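Local coordinates for GCN5-related N-acetyltransferase:Aminotransferase, class-II (Rhodopseudomonas palustris, PDB 2FIW), which binds acetyl coenzyme A and, as a member of the GCN5-related N-acetyltransferase family, probably transfers its acetyl group to an amine of an acceptor substrate, at residues 75-80 with 105-110; 83-88 with 129-134. All blocks are in the same frame, centred on the assembly; numbering follows the deposited sequence.

Contact 1: residues 75-80 with 105-110; sequences GFASLK and DALEKL
Leu107 packs against Ala77 and Leu79 in a small apolar side-chain contact between an inner strand of the mixed sheet, 72-80, and the helix that lies on one of its faces, 99-112. The segment axes run nearly in the same direction, 22° apart, and approach to 8.9 Å. About 208 Å² is buried in all, and Leu107 supplies the largest share. The CB of this leucine points toward the strand, and its two methyls do the touching, shared between two strand residues on the same face. Its CD1 meets Ala77 CB at 3.7 Å and also rests on the strand backbone, 3.8 Å from Ser78 N. The other branch, CD2, lies 4.1 Å from Leu79 CB. The small side chain of Ala77 lets the helix residue come down onto the main chain, whereas Leu79 also touches Leu119 of strand 118-123 and Leu63 of strand 63-69. Ser78 between them turns its CB away from the helix, and its OG is hydrogen-bonded to Thr64 OG1. On that reverse face Phe76 packs against helix 18-32 through Thr21, Ile24 and Phe25. Strand 72-80 is therefore covered by helices on both sides, with strands 63-69 and 84-90 as its antiparallel neighbours in the sheet.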
# COMPACT_ATOMS: atom_id res chain seq x y z
N GLY A 75 7.54 4.79 3.80
CA GLY A 75 6.57 3.97 3.08
C GLY A 75 6.50 2.56 3.61
O GLY A 75 7.44 2.08 4.25
N PHE A 76 5.38 1.88 3.36
CA PHE A 76 5.25 0.47 3.72
C PHE A 76 4.26 -0.27 2.79
O PHE A 76 3.41 0.36 2.12
CB PHE A 76 4.88 0.28 5.21
CG PHE A 76 3.43 0.55 5.50
CD1 PHE A 76 2.96 1.86 5.64
CD2 PHE A 76 2.51 -0.51 5.58
CE1 PHE A 76 1.61 2.11 5.89
CE2 PHE A 76 1.17 -0.27 5.84
CZ PHE A 76 0.72 1.04 5.99
N ALA A 77 4.40 -1.58 2.72
CA ALA A 77 3.46 -2.39 1.96
C ALA A 77 3.28 -3.74 2.65
O ALA A 77 4.13 -4.16 3.42
CB ALA A 77 3.91 -2.55 0.51
N SER A 78 2.16 -4.39 2.35
CA SER A 78 1.76 -5.58 3.07
C SER A 78 1.16 -6.62 2.16
O SER A 78 0.21 -6.36 1.42
CB SER A 78 0.78 -5.22 4.17
OG SER A 78 0.87 -6.12 5.25
N LEU A 79 1.75 -7.81 2.21
CA LEU A 79 1.20 -8.94 1.50
C LEU A 79 0.34 -9.76 2.46
O LEU A 79 0.78 -10.12 3.55
CB LEU A 79 2.34 -9.79 0.90
CG LEU A 79 1.90 -11.02 0.11
CD1 LEU A 79 1.54 -10.64 -1.31
CD2 LEU A 79 3.05 -12.02 0.14
N LYS A 80 -0.91 -10.02 2.06
CA LYS A 80 -1.78 -10.93 2.78
C LYS A 80 -1.79 -12.25 2.05
O LYS A 80 -1.87 -12.29 0.81
CB LYS A 80 -3.21 -10.38 2.88
CG LYS A 80 -4.19 -11.33 3.58
CD LYS A 80 -5.49 -10.65 3.96
CE LYS A 80 -6.51 -11.68 4.43
NZ LYS A 80 -7.22 -11.25 5.69
N ASP A 105 7.80 -4.49 -5.97
CA ASP A 105 8.75 -5.49 -6.45
C ASP A 105 9.11 -6.52 -5.35
O ASP A 105 9.17 -7.72 -5.61
CB ASP A 105 10.04 -4.81 -6.93
CG ASP A 105 9.86 -4.01 -8.23
OD1 ASP A 105 8.83 -4.18 -8.95
OD2 ASP A 105 10.77 -3.19 -8.53
N ALA A 106 9.35 -6.04 -4.13
CA ALA A 106 9.66 -6.93 -3.00
C ALA A 106 8.51 -7.88 -2.69
O ALA A 106 8.75 -9.06 -2.44
CB ALA A 106 10.07 -6.15 -1.78
N LEU A 107 7.28 -7.37 -2.74
CA LEU A 107 6.09 -8.19 -2.51
C LEU A 107 5.86 -9.24 -3.59
O LEU A 107 5.48 -10.37 -3.29
CB LEU A 107 4.84 -7.32 -2.31
CG LEU A 107 4.75 -6.39 -1.09
CD1 LEU A 107 3.31 -5.92 -0.92
CD2 LEU A 107 5.25 -7.03 0.21
N GLU A 108 6.11 -8.89 -4.85
CA GLU A 108 6.02 -9.87 -5.94
C GLU A 108 7.09 -10.98 -5.87
O GLU A 108 6.79 -12.13 -6.15
CB GLU A 108 6.06 -9.18 -7.30
CG GLU A 108 5.01 -8.10 -7.39
CD GLU A 108 5.00 -7.32 -8.69
OE1 GLU A 108 5.93 -7.49 -9.53
OE2 GLU A 108 4.04 -6.54 -8.87
N LYS A 109 8.32 -10.63 -5.48
CA LYS A 109 9.39 -11.62 -5.29
C LYS A 109 8.99 -12.58 -4.16
O LYS A 109 9.07 -13.80 -4.31
CB LYS A 109 10.71 -10.91 -4.96
CG LYS A 109 11.94 -11.80 -4.69
CD LYS A 109 13.17 -10.90 -4.47
CE LYS A 109 14.48 -11.67 -4.25
NZ LYS A 109 15.18 -12.07 -5.53
N LEU A 110 8.53 -12.00 -3.05
CA LEU A 110 8.06 -12.71 -1.88
C LEU A 110 6.89 -13.63 -2.21
O LEU A 110 6.83 -14.75 -1.70
CB LEU A 110 7.61 -11.69 -0.82
CG LEU A 110 7.96 -11.77 0.65
CD1 LEU A 110 9.37 -12.31 0.91
CD2 LEU A 110 7.82 -10.37 1.23

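Contact 2: residues 83-88 with 129-134. With ACO (acetyl coenzyme *a), chain C.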
# COMPACT_ATOMS: atom_id res chain seq x y z
N ASP A 83 -1.11 -14.28 -2.22
CA ASP A 83 -1.19 -13.45 -3.43
C ASP A 83 -1.93 -12.11 -3.35
O ASP A 83 -2.25 -11.54 -4.38
CB ASP A 83 -1.76 -14.28 -4.57
CG ASP A 83 -3.10 -14.92 -4.23
OD1 ASP A 83 -3.74 -14.52 -3.22
OD2 ASP A 83 -3.51 -15.82 -5.00
N HIS A 84 -2.21 -11.62 -2.15
CA HIS A 84 -2.88 -10.33 -2.01
C HIS A 84 -1.97 -9.18 -1.60
O HIS A 84 -1.37 -9.22 -0.52
CB HIS A 84 -4.04 -10.40 -1.03
CG HIS A 84 -5.19 -11.22 -1.52
ND1 HIS A 84 -5.22 -12.59 -1.40
CD2 HIS A 84 -6.34 -10.86 -2.14
CE1 HIS A 84 -6.35 -13.04 -1.92
NE2 HIS A 84 -7.04 -12.02 -2.37
N ILE A 85 -1.90 -8.16 -2.44
CA ILE A 85 -1.31 -6.90 -2.02
C ILE A 85 -2.35 -6.18 -1.20
O ILE A 85 -3.28 -5.58 -1.74
CB ILE A 85 -0.86 -6.03 -3.22
CG1 ILE A 85 0.25 -6.75 -4.00
CG2 ILE A 85 -0.42 -4.63 -2.74
CD1 ILE A 85 0.96 -5.87 -4.98
N ASP A 86 -2.19 -6.25 0.12
CA ASP A 86 -3.18 -5.73 1.05
C ASP A 86 -3.04 -4.23 1.29
O ASP A 86 -4.04 -3.53 1.46
CB ASP A 86 -3.08 -6.48 2.38
CG ASP A 86 -4.27 -6.21 3.29
OD1 ASP A 86 -5.42 -6.36 2.84
OD2 ASP A 86 -4.05 -5.86 4.47
N MSE A 87 -1.80 -3.73 1.28
CA MSE A 87 -1.50 -2.35 1.63
C MSE A 87 -0.27 -1.84 0.91
O MSE A 87 0.71 -2.58 0.73
CB MSE A 87 -1.30 -2.21 3.14
CG MSE A 87 -2.53 -2.61 3.94
SE MSE A 87 -2.36 -2.24 5.80
CE MSE A 87 -1.11 -3.52 6.21
N LEU A 88 -0.34 -0.58 0.49
CA LEU A 88 0.75 0.16 -0.14
C LEU A 88 0.55 1.62 0.19
O LEU A 88 -0.41 2.23 -0.29
CB LEU A 88 0.71 -0.00 -1.66
CG LEU A 88 2.02 0.12 -2.47
CD1 LEU A 88 1.77 0.71 -3.86
CD2 LEU A 88 3.19 0.83 -1.79
N GLU A 129 -3.58 3.77 -11.76
CA GLU A 129 -2.64 3.97 -12.88
C GLU A 129 -1.26 3.42 -12.55
O GLU A 129 -0.67 2.70 -13.35
CB GLU A 129 -2.58 5.45 -13.26
CG GLU A 129 -1.61 5.81 -14.37
CD GLU A 129 -2.08 5.41 -15.78
OE1 GLU A 129 -2.41 4.22 -16.03
OE2 GLU A 129 -2.08 6.32 -16.67
N PHE A 130 -0.77 3.74 -11.35
CA PHE A 130 0.43 3.14 -10.77
C PHE A 130 0.50 1.65 -10.99
O PHE A 130 1.50 1.16 -11.51
CB PHE A 130 0.55 3.42 -9.27
CG PHE A 130 1.67 2.63 -8.59
CD1 PHE A 130 2.97 3.15 -8.52
CD2 PHE A 130 1.43 1.37 -8.07
CE1 PHE A 130 4.00 2.43 -7.93
CE2 PHE A 130 2.46 0.64 -7.48
CZ PHE A 130 3.75 1.18 -7.41
N PHE A 131 -0.55 0.92 -10.58
CA PHE A 131 -0.56 -0.54 -10.71
C PHE A 131 -0.61 -1.01 -12.15
O PHE A 131 0.03 -2.01 -12.49
CB PHE A 131 -1.68 -1.20 -9.89
CG PHE A 131 -1.38 -1.30 -8.40
CD1 PHE A 131 -0.51 -2.27 -7.92
CD2 PHE A 131 -1.96 -0.41 -7.50
CE1 PHE A 131 -0.23 -2.36 -6.54
CE2 PHE A 131 -1.69 -0.49 -6.12
CZ PHE A 131 -0.82 -1.46 -5.64
N ALA A 132 -1.37 -0.30 -12.99
CA ALA A 132 -1.51 -0.65 -14.40
C ALA A 132 -0.17 -0.59 -15.14
O ALA A 132 0.10 -1.45 -15.97
CB ALA A 132 -2.55 0.24 -15.08
N LYS A 133 0.67 0.40 -14.81
CA LYS A 133 2.01 0.54 -15.41
C LYS A 133 2.98 -0.59 -15.00
O LYS A 133 4.10 -0.67 -15.54
CB LYS A 133 2.66 1.88 -15.03
CG LYS A 133 1.86 3.16 -15.31
CD LYS A 133 1.94 3.58 -16.76
CE LYS A 133 2.17 5.08 -16.90
NZ LYS A 133 1.08 5.94 -16.35
N ARG A 134 2.58 -1.43 -14.04
CA ARG A 134 3.43 -2.51 -13.54
C ARG A 134 2.75 -3.82 -13.87
O ARG A 134 2.95 -4.83 -13.19
CB ARG A 134 3.67 -2.41 -12.03
CG ARG A 134 3.86 -1.00 -11.46
CD ARG A 134 5.16 -0.38 -11.94
NE ARG A 134 5.60 0.82 -11.21
CZ ARG A 134 5.03 2.02 -11.31
NH1 ARG A 134 3.94 2.21 -12.04
NH2 ARG A 134 5.53 3.05 -10.63
N1A ACO C . 10.62 11.57 -12.19
C2A ACO C . 9.37 11.42 -12.68
N3A ACO C . 8.57 10.41 -12.28
C4A ACO C . 8.98 9.49 -11.35
C5A ACO C . 10.25 9.58 -10.80
C6A ACO C . 11.11 10.70 -11.26
N6A ACO C . 12.37 10.86 -10.77
N7A ACO C . 10.38 8.55 -9.92
C8A ACO C . 9.22 7.85 -9.94
N9A ACO C . 8.38 8.42 -10.81
C1B ACO C . 6.99 8.02 -11.16
C2B ACO C . 6.83 6.61 -11.69
O2B ACO C . 7.13 6.55 -13.09
C3B ACO C . 5.37 6.34 -11.41
O3B ACO C . 4.55 6.64 -12.54
P3B ACO C . 3.11 5.93 -12.78
O7A ACO C . 2.12 6.59 -11.82
O8A ACO C . 3.34 4.47 -12.46
O9A ACO C . 2.85 6.23 -14.24
C4B ACO C . 4.99 7.26 -10.24
O4B ACO C . 6.10 8.15 -10.05
C5B ACO C . 4.74 6.50 -8.94
O5B ACO C . 5.82 5.57 -8.75
P1A ACO C . 6.61 5.40 -7.36
O1A ACO C . 7.43 6.65 -7.09
O2A ACO C . 7.27 4.05 -7.46
O3A ACO C . 5.37 5.30 -6.33
P2A ACO C . 5.20 6.23 -5.05
O4A ACO C . 4.85 7.62 -5.52
O5A ACO C . 6.40 6.02 -4.17
O6A ACO C . 3.91 5.59 -4.30
CBP ACO C . 1.48 5.10 -4.08
CCP ACO C . 2.74 5.09 -4.96
CDP ACO C . 0.30 4.71 -4.96
CEP ACO C . 1.64 4.12 -2.93
CAP ACO C . 1.25 6.50 -3.46
OAP ACO C . 0.88 7.47 -4.45
C9P ACO C . 0.31 6.60 -2.26
O9P ACO C . 0.77 6.43 -1.03
N8P ACO C . -0.92 6.87 -2.45
C7P ACO C . -2.00 7.06 -1.47
C6P ACO C . -2.43 5.78 -0.75
C5P ACO C . -2.93 4.80 -1.76
O5P ACO C . -3.67 5.15 -2.67
N4P ACO C . -2.51 3.55 -1.61
C3P ACO C . -2.84 2.44 -2.48
C2P ACO C . -4.17 1.87 -2.00
S1P ACO C . -4.23 0.28 -2.74
C ACO C . -3.87 -0.78 -1.50
O ACO C . -3.26 -0.39 -0.51
CH3 ACO C . -4.29 -2.03 -1.60
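Leu88 brings its CD1 methyl to two aromatic rings of the facing helix, 3.7 Å from Phe130 CE2 and 3.8 Å from Phe131 CZ. Ile85, three residues earlier, adds its CD1 at 4.0 Å from Phe131 CE1; both methyls meet that ring obliquely. A classic beta bulge at Asp86 and Met87, facing Ser78, lies between them, consistent with Ile85 and Leu88 both pointing toward the helix. Phe130 has CG anti to the backbone N (chi1 171°), Phe131 anti to the carbonyl carbon (chi1 -78°), and Phe130 CD2 sits 3.8 Å above the Phe131 ring plane, over its centre. Tyr136 pairs edge-to-face with Phe131. The pantetheine carbon CCP of acetyl coenzyme A lies over one face of Phe130, and the ligand's CEP methyl is 3.5 Å from Leu88 CD1. The backbone of Leu88 grips the same arm: its O accepts from ligand N4P at 2.8 Å, and its N gives a weak bond to the acetyl O. At the 3'-phosphate, Lys133 NZ donates to O9A and is salt-bridged to Glu129. O8A lies at the Arg134 guanidinium edge, near its plane; Phe130 CE1 sits over one face, toward the rim, and Thr101 OG1 holds NH2. A bulged strand whose main chain holds the pantetheine and acetyl groups is characteristic of the GNAT acetyl coenzyme A site.

How the contacts relate
After strand 9-12, three helices and strand 63-69, the chain enters strand 72-80, turns into the antiparallel strand 84-90 and then forms helix 99-112, whose packing back on strand 72-80 closes contact 1. Strand 118-123 follows, parallel to 84-90, and helix 128-132 then returns to 84-90 to close contact 2. The segments alternate along the chain, so the two closures cross. Their centres are 9 Å apart, and the first segments of each are joined directly: Ser78 O lies 2.7 Å from Asp86 N and Ser78 N 2.8 Å from Met87 O, both probable hydrogen bonds. Together they tie two helices to adjacent inner strands, with the cofactor bound at the second.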